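Local coordinates for NikO protein (Streptomyces tendae, PDB 4FQD) that is an enolpyruvyl transferase of the EPSP synthase family, essential in nikkomycin biosynthesis, at residues E13-L24 with L448-P458; L145-T154 with L165-I175. The protein carries 4 engineered substitutions. All coordinates share one frame; numbering follows the deposited sequence.

From the N terminus, the chain first lays down strand 14-19, but its partner in interaction 1 is strand 451-456, near the C-terminal end of the modelled chain. This contact closes a loop of more than 400 residues. Interaction 2 is nested inside that loop and closes a much shorter one: residues 145-154, at the end of helix 142-149, meet residues 165-175, which start in the second strand of a hairpin. Interactions 1 and 2 do not touch and lie on opposite sides of the chain's centre. The nearest atoms of interactions 1 and 2 are about 33 Å apart. Interaction 1 joins the two ends of the modelled chain in one sheet. Interaction 2 ties a helix end to a small three-stranded sheet and to strand 174-176.

Interaction 1. Residues E13-L24 with L448-P458; sequences EPLLEIHGGNRL and LGADIRHTTAP
Strands 14-19 and 451-456 pair antiparallel from Pro14 and Thr456 to Ile18 and Ile452, at one side of a four-stranded mixed sheet. Strand 451-456 is outermost, and strand 425-429 flanks 14-19 on its other side. Leu15 with Thr455 and Glu17 with Arg453 are hydrogen-bonded pairs. Glu17 N reaches Arg453 O at 2.8 Å, nearly straight at 176°.

Leu16, Ile18, Ile452 and His454 share one face, which packs on helices 409-419 and 441-447. Leu16 CD2 sits over the His454 ring, a CH-pi contact 4.0 Å from the ring centroid. Further on, Leu24 CD2 touches Ala450 CB at 3.7 Å.

The other face carries charge. Arg453 NE meets Asp451 OD1 on its syn side at 3.2 Å. Arg453 NH2 and Asp451 OD2 form a salt bridge at 3.0 Å, though the hydrogen bond in it is bent and weak. Asp451 CG lies anti to the backbone N (chi1 -170°), which brings the carboxylate alongside the guanidinium. Glu17 OE2 adds a longer salt bridge to Arg453 NH1, 3.5 Å, while Glu17 OE1 pairs with Arg425. His19 CE1 lies over the centre of the Arg453 guanidinium, 3.4 Å from CZ, with the two planes 40° apart. With an alanine in place of Asp451, the guanidinium of Arg453 would probably lose its nearest carboxylate and be freer to turn away from the His19 ring.

Pairing of the first strand with the last, over helices on the inner face, fits the inverse beta/alpha barrel of enolpyruvyl transferases.

Interaction 2. Residues L145-T154 with L165-I175; sequences LDVMGRFGVT and LTAQRLTPCTI
The backbone leaves helix 142-149 through a Schellman motif at Gly152, then Thr154 pairs antiparallel with Thr166, and Thr171 N bonds to Phe151 O at 2.9 Å. At Gly152 phi is positive (104°); a CB there would jam against the carbonyl O of Phe151 and come tight on Arg169 O, so the position calls for glycine. Met148 O takes Phe151 N and Val153 N from opposite faces of its carbonyl plane. Past the motif the chain enters a beta hairpin, strands 154-157 and 163-166, which belongs to a three-stranded antiparallel sheet with strand 121-124.

At the Thr pair, Thr154 N meets Thr166 O at 2.7 Å, close to the carbonyl axis. Thr154 O is gripped twice, by Thr166 N in its plane and by Thr166 OG1 from above that plane. The hydroxyl of Thr166 sits between its own backbone N and carbonyl carbon (chi1 46°), and this turns it toward Thr154.

Apolar side chains fill the space between helix and hairpin. The methyls of Leu165 divide the work: CD2 touches Leu145 CD2 at 3.7 Å, and CD1 touches Met148 CE at 3.8 Å. Val153 also splits its branches. CG1 faces Leu165 CB, while CG2 touches both Ala167 CB and Leu170 CD2. Val116 of helix 112-118 covers Val153 and Ala167.

Phe151 is buried too. Its CE1 meets Ile175 CD1 at 4.0 Å, the two side chains crossing at about a right angle, and the Phe151 side chain also touches Met202 of helix 192-204. Arg150 stretches past Ile175 with its chain extended from CG to NE, and its NH2 forms a salt bridge with Asp179. One face of the Arg150 guanidinium rests on Ile175, whose CG2 is 3.3 Å from Arg150 NH1.

Interaction 1. Residues E13-L24 with L448-P458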
loop_
_atom_site.group_PDB
_atom_site.type_symbol
_atom_site.label_atom_id
_atom_site.label_comp_id
_atom_site.label_asym_id
_atom_site.label_seq_id
_atom_site.Cartn_x
_atom_site.Cartn_y
_atom_site.Cartn_z
ATOM N N GLU A 13 -14.083 26.060 -27.936
ATOM C CA GLU A 13 -13.069 25.975 -26.900
ATOM C C GLU A 13 -11.844 25.208 -27.410
ATOM O O GLU A 13 -11.989 24.201 -28.101
ATOM C CB GLU A 13 -13.694 25.301 -25.680
ATOM C CG GLU A 13 -12.946 25.485 -24.396
ATOM C CD GLU A 13 -12.190 24.244 -24.021
ATOM O OE1 GLU A 13 -12.837 23.287 -23.550
ATOM O OE2 GLU A 13 -10.960 24.216 -24.212
ATOM N N PRO A 14 -10.632 25.696 -27.085
ATOM C CA PRO A 14 -9.382 25.142 -27.627
ATOM C C PRO A 14 -9.172 23.656 -27.343
ATOM O O PRO A 14 -9.357 23.198 -26.217
ATOM C CB PRO A 14 -8.296 25.975 -26.930
ATOM C CG PRO A 14 -8.966 26.579 -25.742
ATOM C CD PRO A 14 -10.370 26.833 -26.186
ATOM N N LEU A 15 -8.779 22.918 -28.377
ATOM C CA LEU A 15 -8.543 21.486 -28.263
ATOM C C LEU A 15 -7.108 21.127 -28.623
ATOM O O LEU A 15 -6.394 21.913 -29.245
ATOM C CB LEU A 15 -9.482 20.716 -29.195
ATOM C CG LEU A 15 -10.976 20.654 -28.889
ATOM C CD1 LEU A 15 -11.701 19.938 -30.016
ATOM C CD2 LEU A 15 -11.217 19.942 -27.575
ATOM N N LEU A 16 -6.694 19.930 -28.222
ATOM C CA LEU A 16 -5.467 19.332 -28.724
ATOM C C LEU A 16 -5.842 18.174 -29.637
ATOM O O LEU A 16 -6.540 17.251 -29.221
ATOM C CB LEU A 16 -4.589 18.827 -27.579
ATOM C CG LEU A 16 -3.848 19.872 -26.745
ATOM C CD1 LEU A 16 -2.950 19.190 -25.726
ATOM C CD2 LEU A 16 -3.041 20.801 -27.638
ATOM N N GLU A 17 -5.397 18.233 -30.886
ATOM C CA GLU A 17 -5.682 17.170 -31.840
ATOM C C GLU A 17 -4.483 16.234 -31.938
ATOM O O GLU A 17 -3.454 16.585 -32.516
ATOM C CB GLU A 17 -6.027 17.754 -33.209
ATOM C CG GLU A 17 -6.509 16.729 -34.222
ATOM C CD GLU A 17 -6.982 17.367 -35.514
ATOM O OE1 GLU A 17 -8.013 18.073 -35.488
ATOM O OE2 GLU A 17 -6.319 17.168 -36.554
ATOM N N ILE A 18 -4.624 15.043 -31.364
ATOM C CA ILE A 18 -3.514 14.102 -31.270
ATOM C C ILE A 18 -3.600 12.972 -32.294
ATOM O O ILE A 18 -4.616 12.287 -32.397
ATOM C CB ILE A 18 -3.419 13.485 -29.858
ATOM C CG1 ILE A 18 -3.313 14.583 -28.798
ATOM C CG2 ILE A 18 -2.235 12.535 -29.765
ATOM C CD1 ILE A 18 -4.538 14.704 -27.920
ATOM N N HIS A 19 -2.523 12.790 -33.051
ATOM C CA HIS A 19 -2.399 11.656 -33.957
ATOM C C HIS A 19 -1.260 10.757 -33.496
ATOM O O HIS A 19 -0.111 10.940 -33.898
ATOM C CB HIS A 19 -2.147 12.127 -35.390
ATOM C CG HIS A 19 -3.285 12.896 -35.985
ATOM N ND1 HIS A 19 -3.362 14.271 -35.938
ATOM C CD2 HIS A 19 -4.395 12.482 -36.642
ATOM C CE1 HIS A 19 -4.467 14.671 -36.541
ATOM N NE2 HIS A 19 -5.113 13.604 -36.977
ATOM N N GLY A 20 -1.582 9.790 -32.645
ATOM C CA GLY A 20 -0.576 8.905 -32.085
ATOM C C GLY A 20 -0.186 7.780 -33.022
ATOM O O GLY A 20 -0.723 7.659 -34.123
ATOM N N GLY A 21 0.750 6.949 -32.578
ATOM C CA GLY A 21 1.235 5.844 -33.383
ATOM C C GLY A 21 2.635 6.102 -33.903
ATOM O O GLY A 21 3.256 5.227 -34.507
ATOM N N ASN A 22 3.131 7.310 -33.667
ATOM C CA ASN A 22 4.473 7.681 -34.095
ATOM C C ASN A 22 5.492 7.525 -32.972
ATOM O O ASN A 22 5.221 7.866 -31.821
ATOM C CB ASN A 22 4.489 9.115 -34.628
ATOM C CG ASN A 22 3.542 9.311 -35.794
ATOM O OD1 ASN A 22 3.831 8.903 -36.919
ATOM N ND2 ASN A 22 2.403 9.944 -35.534
ATOM N N ARG A 23 6.665 7.005 -33.316
ATOM C CA ARG A 23 7.731 6.809 -32.341
ATOM C C ARG A 23 8.513 8.095 -32.096
ATOM O O ARG A 23 8.893 8.792 -33.035
ATOM C CB ARG A 23 8.672 5.692 -32.797
ATOM C CG ARG A 23 8.101 4.300 -32.592
ATOM C CD ARG A 23 8.051 3.956 -31.114
ATOM N NE ARG A 23 7.100 2.890 -30.822
ATOM C CZ ARG A 23 6.932 2.350 -29.618
ATOM N NH1 ARG A 23 7.661 2.771 -28.594
ATOM N NH2 ARG A 23 6.040 1.386 -29.440
ATOM N N LEU A 24 8.745 8.403 -30.824
ATOM C CA LEU A 24 9.476 9.605 -30.447
ATOM C C LEU A 24 10.972 9.329 -30.371
ATOM O O LEU A 24 11.391 8.222 -30.039
ATOM C CB LEU A 24 8.977 10.133 -29.101
ATOM C CG LEU A 24 7.473 10.382 -28.978
ATOM C CD1 LEU A 24 7.138 10.973 -27.617
ATOM C CD2 LEU A 24 6.982 11.286 -30.096
ATOM N N LEU A 448 9.978 15.845 -30.531
ATOM C CA LEU A 448 10.466 14.470 -30.545
ATOM C C LEU A 448 9.831 13.650 -31.665
ATOM O O LEU A 448 10.210 12.502 -31.892
ATOM C CB LEU A 448 10.209 13.795 -29.197
ATOM C CG LEU A 448 10.897 14.400 -27.973
ATOM C CD1 LEU A 448 10.477 13.660 -26.713
ATOM C CD2 LEU A 448 12.408 14.369 -28.138
ATOM N N GLY A 449 8.861 14.239 -32.357
ATOM C CA GLY A 449 8.222 13.578 -33.481
ATOM C C GLY A 449 6.729 13.383 -33.305
ATOM O O GLY A 449 6.062 12.817 -34.172
ATOM N N ALA A 450 6.201 13.852 -32.180
ATOM C CA ALA A 450 4.778 13.712 -31.889
ATOM C C ALA A 450 3.932 14.586 -32.807
ATOM O O ALA A 450 4.324 15.699 -33.157
ATOM C CB ALA A 450 4.497 14.045 -30.433
ATOM N N ASP A 451 2.770 14.073 -33.196
ATOM C CA ASP A 451 1.853 14.820 -34.045
ATOM C C ASP A 451 0.715 15.405 -33.217
ATOM O O ASP A 451 -0.362 14.817 -33.116
ATOM C CB ASP A 451 1.303 13.930 -35.162
ATOM C CG ASP A 451 0.530 14.714 -36.206
ATOM O OD1 ASP A 451 0.653 15.956 -36.233
ATOM O OD2 ASP A 451 -0.193 14.086 -37.007
ATOM N N ILE A 452 0.967 16.566 -32.620
ATOM C CA ILE A 452 -0.030 17.251 -31.805
ATOM C C ILE A 452 -0.345 18.616 -32.405
ATOM O O ILE A 452 0.559 19.403 -32.684
ATOM C CB ILE A 452 0.456 17.434 -30.356
ATOM C CG1 ILE A 452 1.022 16.119 -29.812
ATOM C CG2 ILE A 452 -0.674 17.950 -29.474
ATOM C CD1 ILE A 452 1.613 16.236 -28.428
ATOM N N ARG A 453 -1.629 18.891 -32.603
ATOM C CA ARG A 453 -2.054 20.124 -33.254
ATOM C C ARG A 453 -3.001 20.932 -32.371
ATOM O O ARG A 453 -3.811 20.367 -31.638
ATOM C CB ARG A 453 -2.728 19.803 -34.589
ATOM C CG ARG A 453 -1.923 18.858 -35.467
ATOM C CD ARG A 453 -2.734 18.358 -36.650
ATOM N NE ARG A 453 -2.032 17.301 -37.371
ATOM C CZ ARG A 453 -2.523 16.660 -38.426
ATOM N NH1 ARG A 453 -3.727 16.967 -38.891
ATOM N NH2 ARG A 453 -1.812 15.710 -39.017
ATOM N N HIS A 454 -2.889 22.255 -32.444
ATOM C CA HIS A 454 -3.781 23.143 -31.705
ATOM C C HIS A 454 -4.995 23.514 -32.551
ATOM O O HIS A 454 -4.867 24.189 -33.572
ATOM C CB HIS A 454 -3.044 24.412 -31.271
ATOM C CG HIS A 454 -2.014 24.180 -30.207
ATOM N ND1 HIS A 454 -2.297 24.279 -28.864
ATOM C CD2 HIS A 454 -0.703 23.857 -30.294
ATOM C CE1 HIS A 454 -1.206 24.025 -28.166
ATOM N NE2 HIS A 454 -0.222 23.765 -29.009
ATOM N N THR A 455 -6.172 23.067 -32.124
ATOM C CA THR A 455 -7.404 23.345 -32.853
ATOM C C THR A 455 -8.452 23.982 -31.948
ATOM O O THR A 455 -8.134 24.485 -30.869
ATOM C CB THR A 455 -7.998 22.066 -33.471
ATOM O OG1 THR A 455 -8.279 21.118 -32.434
ATOM C CG2 THR A 455 -7.027 21.449 -34.466
ATOM N N THR A 456 -9.703 23.959 -32.396
ATOM C CA THR A 456 -10.810 24.497 -31.615
ATOM C C THR A 456 -12.001 23.542 -31.664
ATOM O O THR A 456 -12.142 22.757 -32.603
ATOM C CB THR A 456 -11.232 25.893 -32.117
ATOM O OG1 THR A 456 -10.079 26.608 -32.578
ATOM C CG2 THR A 456 -11.900 26.687 -31.003
ATOM N N ALA A 457 -12.852 23.617 -30.645
ATOM C CA ALA A 457 -14.004 22.721 -30.501
ATOM C C ALA A 457 -14.990 22.610 -31.682
ATOM O O ALA A 457 -15.375 21.497 -32.041
ATOM C CB ALA A 457 -14.754 23.023 -29.202
ATOM N N PRO A 458 -15.414 23.745 -32.279
ATOM C CA PRO A 458 -16.440 23.641 -33.326
ATOM C C PRO A 458 -15.992 22.813 -34.528
ATOM O O PRO A 458 -14.949 23.071 -35.123
ATOM C CB PRO A 458 -16.647 25.096 -33.759
ATOM C CG PRO A 458 -16.180 25.910 -32.617
ATOM C CD PRO A 458 -15.031 25.148 -32.043
HETATM O O HOH W 1 2.139 11.040 -32.772
#

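Interaction 2. Residues L145-T154 with L165-I175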
loop_
_atom_site.group_PDB
_atom_site.type_symbol
_atom_site.label_atom_id
_atom_site.label_comp_id
_atom_site.label_asym_id
_atom_site.label_seq_id
_atom_site.Cartn_x
_atom_site.Cartn_y
_atom_site.Cartn_z
ATOM N N LEU A 145 -2.841 28.361 8.687
ATOM C CA LEU A 145 -3.233 29.330 9.703
ATOM C C LEU A 145 -2.996 28.788 11.108
ATOM O O LEU A 145 -2.694 29.546 12.029
ATOM C CB LEU A 145 -4.700 29.724 9.526
ATOM C CG LEU A 145 -5.068 30.335 8.173
ATOM C CD1 LEU A 145 -6.557 30.636 8.104
ATOM C CD2 LEU A 145 -4.251 31.590 7.909
ATOM N N ASP A 146 -3.134 27.476 11.267
ATOM C CA ASP A 146 -2.913 26.841 12.562
ATOM C C ASP A 146 -1.433 26.862 12.934
ATOM O O ASP A 146 -1.080 27.030 14.101
ATOM C CB ASP A 146 -3.435 25.404 12.557
ATOM C CG ASP A 146 -3.357 24.753 13.926
ATOM O OD1 ASP A 146 -2.286 24.208 14.267
ATOM O OD2 ASP A 146 -4.366 24.787 14.660
ATOM N N VAL A 147 -0.572 26.688 11.936
ATOM C CA VAL A 147 0.869 26.728 12.155
ATOM C C VAL A 147 1.313 28.123 12.578
ATOM O O VAL A 147 1.983 28.286 13.599
ATOM C CB VAL A 147 1.647 26.311 10.895
ATOM C CG1 VAL A 147 3.130 26.594 11.071
ATOM C CG2 VAL A 147 1.409 24.840 10.590
ATOM N N MET A 148 0.933 29.125 11.790
ATOM C CA MET A 148 1.257 30.514 12.102
ATOM C C MET A 148 0.626 30.950 13.421
ATOM O O MET A 148 1.158 31.815 14.117
ATOM C CB MET A 148 0.814 31.443 10.967
ATOM C CG MET A 148 1.723 31.404 9.750
ATOM S SD MET A 148 1.180 32.486 8.413
ATOM C CE MET A 148 -0.279 31.618 7.846
ATOM N N GLY A 149 -0.505 30.339 13.762
ATOM C CA GLY A 149 -1.192 30.635 15.005
ATOM C C GLY A 149 -0.374 30.270 16.231
ATOM O O GLY A 149 -0.511 30.889 17.285
ATOM N N ARG A 150 0.481 29.262 16.091
ATOM C CA ARG A 150 1.331 28.826 17.193
ATOM C C ARG A 150 2.474 29.803 17.434
ATOM O O ARG A 150 3.110 29.777 18.487
ATOM C CB ARG A 150 1.896 27.432 16.923
ATOM C CG ARG A 150 0.846 26.365 16.692
ATOM C CD ARG A 150 1.376 25.005 17.099
ATOM N NE ARG A 150 0.584 23.912 16.545
ATOM C CZ ARG A 150 0.780 22.632 16.836
ATOM N NH1 ARG A 150 1.738 22.285 17.686
ATOM N NH2 ARG A 150 0.017 21.698 16.285
ATOM N N PHE A 151 2.735 30.656 16.449
ATOM C CA PHE A 151 3.778 31.670 16.567
ATOM C C PHE A 151 3.198 32.996 17.055
ATOM O O PHE A 151 3.913 33.991 17.166
ATOM C CB PHE A 151 4.500 31.872 15.230
ATOM C CG PHE A 151 5.351 30.703 14.813
ATOM C CD1 PHE A 151 4.788 29.617 14.163
ATOM C CD2 PHE A 151 6.713 30.694 15.061
ATOM C CE1 PHE A 151 5.566 28.542 13.775
ATOM C CE2 PHE A 151 7.498 29.622 14.673
ATOM C CZ PHE A 151 6.923 28.545 14.030
ATOM N N GLY A 152 1.898 33.005 17.339
ATOM C CA GLY A 152 1.249 34.183 17.885
ATOM C C GLY A 152 0.411 34.974 16.896
ATOM O O GLY A 152 -0.108 36.038 17.232
ATOM N N VAL A 153 0.277 34.461 15.678
ATOM C CA VAL A 153 -0.514 35.134 14.651
ATOM C C VAL A 153 -2.013 34.975 14.899
ATOM O O VAL A 153 -2.506 33.861 15.087
ATOM C CB VAL A 153 -0.167 34.620 13.238
ATOM C CG1 VAL A 153 -1.095 35.233 12.200
ATOM C CG2 VAL A 153 1.284 34.924 12.907
ATOM N N THR A 154 -2.730 36.095 14.903
ATOM C CA THR A 154 -4.172 36.090 15.125
ATOM C C THR A 154 -4.922 36.191 13.799
ATOM O O THR A 154 -4.517 36.931 12.902
ATOM C CB THR A 154 -4.598 37.250 16.052
ATOM O OG1 THR A 154 -3.891 37.156 17.294
ATOM C CG2 THR A 154 -6.095 37.209 16.326
ATOM N N LEU A 165 -4.671 38.432 8.798
ATOM C CA LEU A 165 -3.681 37.982 9.770
ATOM C C LEU A 165 -3.078 39.163 10.523
ATOM O O LEU A 165 -2.797 40.206 9.936
ATOM C CB LEU A 165 -2.575 37.173 9.086
ATOM C CG LEU A 165 -2.992 35.993 8.204
ATOM C CD1 LEU A 165 -1.794 35.111 7.895
ATOM C CD2 LEU A 165 -4.104 35.181 8.844
ATOM N N THR A 166 -2.888 38.993 11.828
ATOM C CA THR A 166 -2.276 40.024 12.661
ATOM C C THR A 166 -1.267 39.418 13.630
ATOM O O THR A 166 -1.481 38.327 14.160
ATOM C CB THR A 166 -3.330 40.814 13.463
ATOM O OG1 THR A 166 -4.261 39.903 14.063
ATOM C CG2 THR A 166 -4.086 41.772 12.560
ATOM N N ALA A 167 -0.169 40.131 13.859
ATOM C CA ALA A 167 0.871 39.665 14.767
ATOM C C ALA A 167 1.745 40.815 15.256
ATOM O O ALA A 167 2.612 41.300 14.528
ATOM C CB ALA A 167 1.725 38.602 14.091
ATOM N N GLN A 168 1.515 41.247 16.493
ATOM C CA GLN A 168 2.335 42.289 17.099
ATOM C C GLN A 168 3.745 41.783 17.369
ATOM O O GLN A 168 4.725 42.500 17.164
ATOM C CB GLN A 168 1.700 42.796 18.396
ATOM C CG GLN A 168 0.861 44.044 18.217
ATOM C CD GLN A 168 1.650 45.185 17.603
ATOM O OE1 GLN A 168 1.508 45.484 16.418
ATOM N NE2 GLN A 168 2.489 45.826 18.410
ATOM N N ARG A 169 3.839 40.543 17.835
ATOM C CA ARG A 169 5.131 39.911 18.071
ATOM C C ARG A 169 5.052 38.408 17.826
ATOM O O ARG A 169 4.074 37.755 18.192
ATOM C CB ARG A 169 5.624 40.190 19.493
ATOM C CG ARG A 169 4.728 39.629 20.582
ATOM C CD ARG A 169 5.428 39.611 21.928
ATOM N NE ARG A 169 4.629 38.928 22.941
ATOM C CZ ARG A 169 5.111 38.035 23.798
ATOM N NH1 ARG A 169 6.398 37.714 23.772
ATOM N NH2 ARG A 169 4.307 37.464 24.686
ATOM N N LEU A 170 6.087 37.866 17.196
ATOM C CA LEU A 170 6.151 36.438 16.930
ATOM C C LEU A 170 6.947 35.734 18.021
ATOM O O LEU A 170 7.965 36.245 18.486
ATOM C CB LEU A 170 6.778 36.176 15.560
ATOM C CG LEU A 170 6.038 36.779 14.365
ATOM C CD1 LEU A 170 6.803 36.531 13.076
ATOM C CD2 LEU A 170 4.628 36.216 14.271
ATOM N N THR A 171 6.474 34.564 18.433
ATOM C CA THR A 171 7.143 33.793 19.474
ATOM C C THR A 171 7.489 32.394 18.978
ATOM O O THR A 171 6.716 31.787 18.238
ATOM C CB THR A 171 6.267 33.682 20.734
ATOM O OG1 THR A 171 5.002 33.106 20.389
ATOM C CG2 THR A 171 6.044 35.056 21.350
ATOM N N PRO A 172 8.661 31.879 19.383
ATOM C CA PRO A 172 9.099 30.536 18.989
ATOM C C PRO A 172 8.197 29.466 19.593
ATOM O O PRO A 172 7.440 29.746 20.522
ATOM C CB PRO A 172 10.508 30.442 19.580
ATOM C CG PRO A 172 10.500 31.396 20.722
ATOM C CD PRO A 172 9.639 32.536 20.268
ATOM N N CYS A 173 8.265 28.257 19.042
ATOM C CA CYS A 173 7.400 27.165 19.476
ATOM C C CYS A 173 8.029 25.799 19.181
ATOM O O CYS A 173 8.954 25.692 18.375
ATOM C CB CYS A 173 6.029 27.283 18.801
ATOM S SG CYS A 173 4.788 26.111 19.395
ATOM N N THR A 174 7.531 24.761 19.846
ATOM C CA THR A 174 7.985 23.399 19.602
ATOM C C THR A 174 6.836 22.594 19.009
ATOM O O THR A 174 5.858 22.302 19.695
ATOM C CB THR A 174 8.451 22.728 20.904
ATOM O OG1 THR A 174 9.500 23.508 21.491
ATOM C CG2 THR A 174 8.955 21.316 20.633
ATOM N N ILE A 175 6.952 22.243 17.732
ATOM C CA ILE A 175 5.858 21.580 17.029
ATOM C C ILE A 175 6.239 20.203 16.502
ATOM O O ILE A 175 7.311 20.023 15.924
ATOM C CB ILE A 175 5.375 22.414 15.827
ATOM C CG1 ILE A 175 5.266 23.894 16.195
ATOM C CG2 ILE A 175 4.048 21.881 15.307
ATOM C CD1 ILE A 175 4.864 24.776 15.028
HETATM O O HOH W 2 4.577 30.524 20.344
#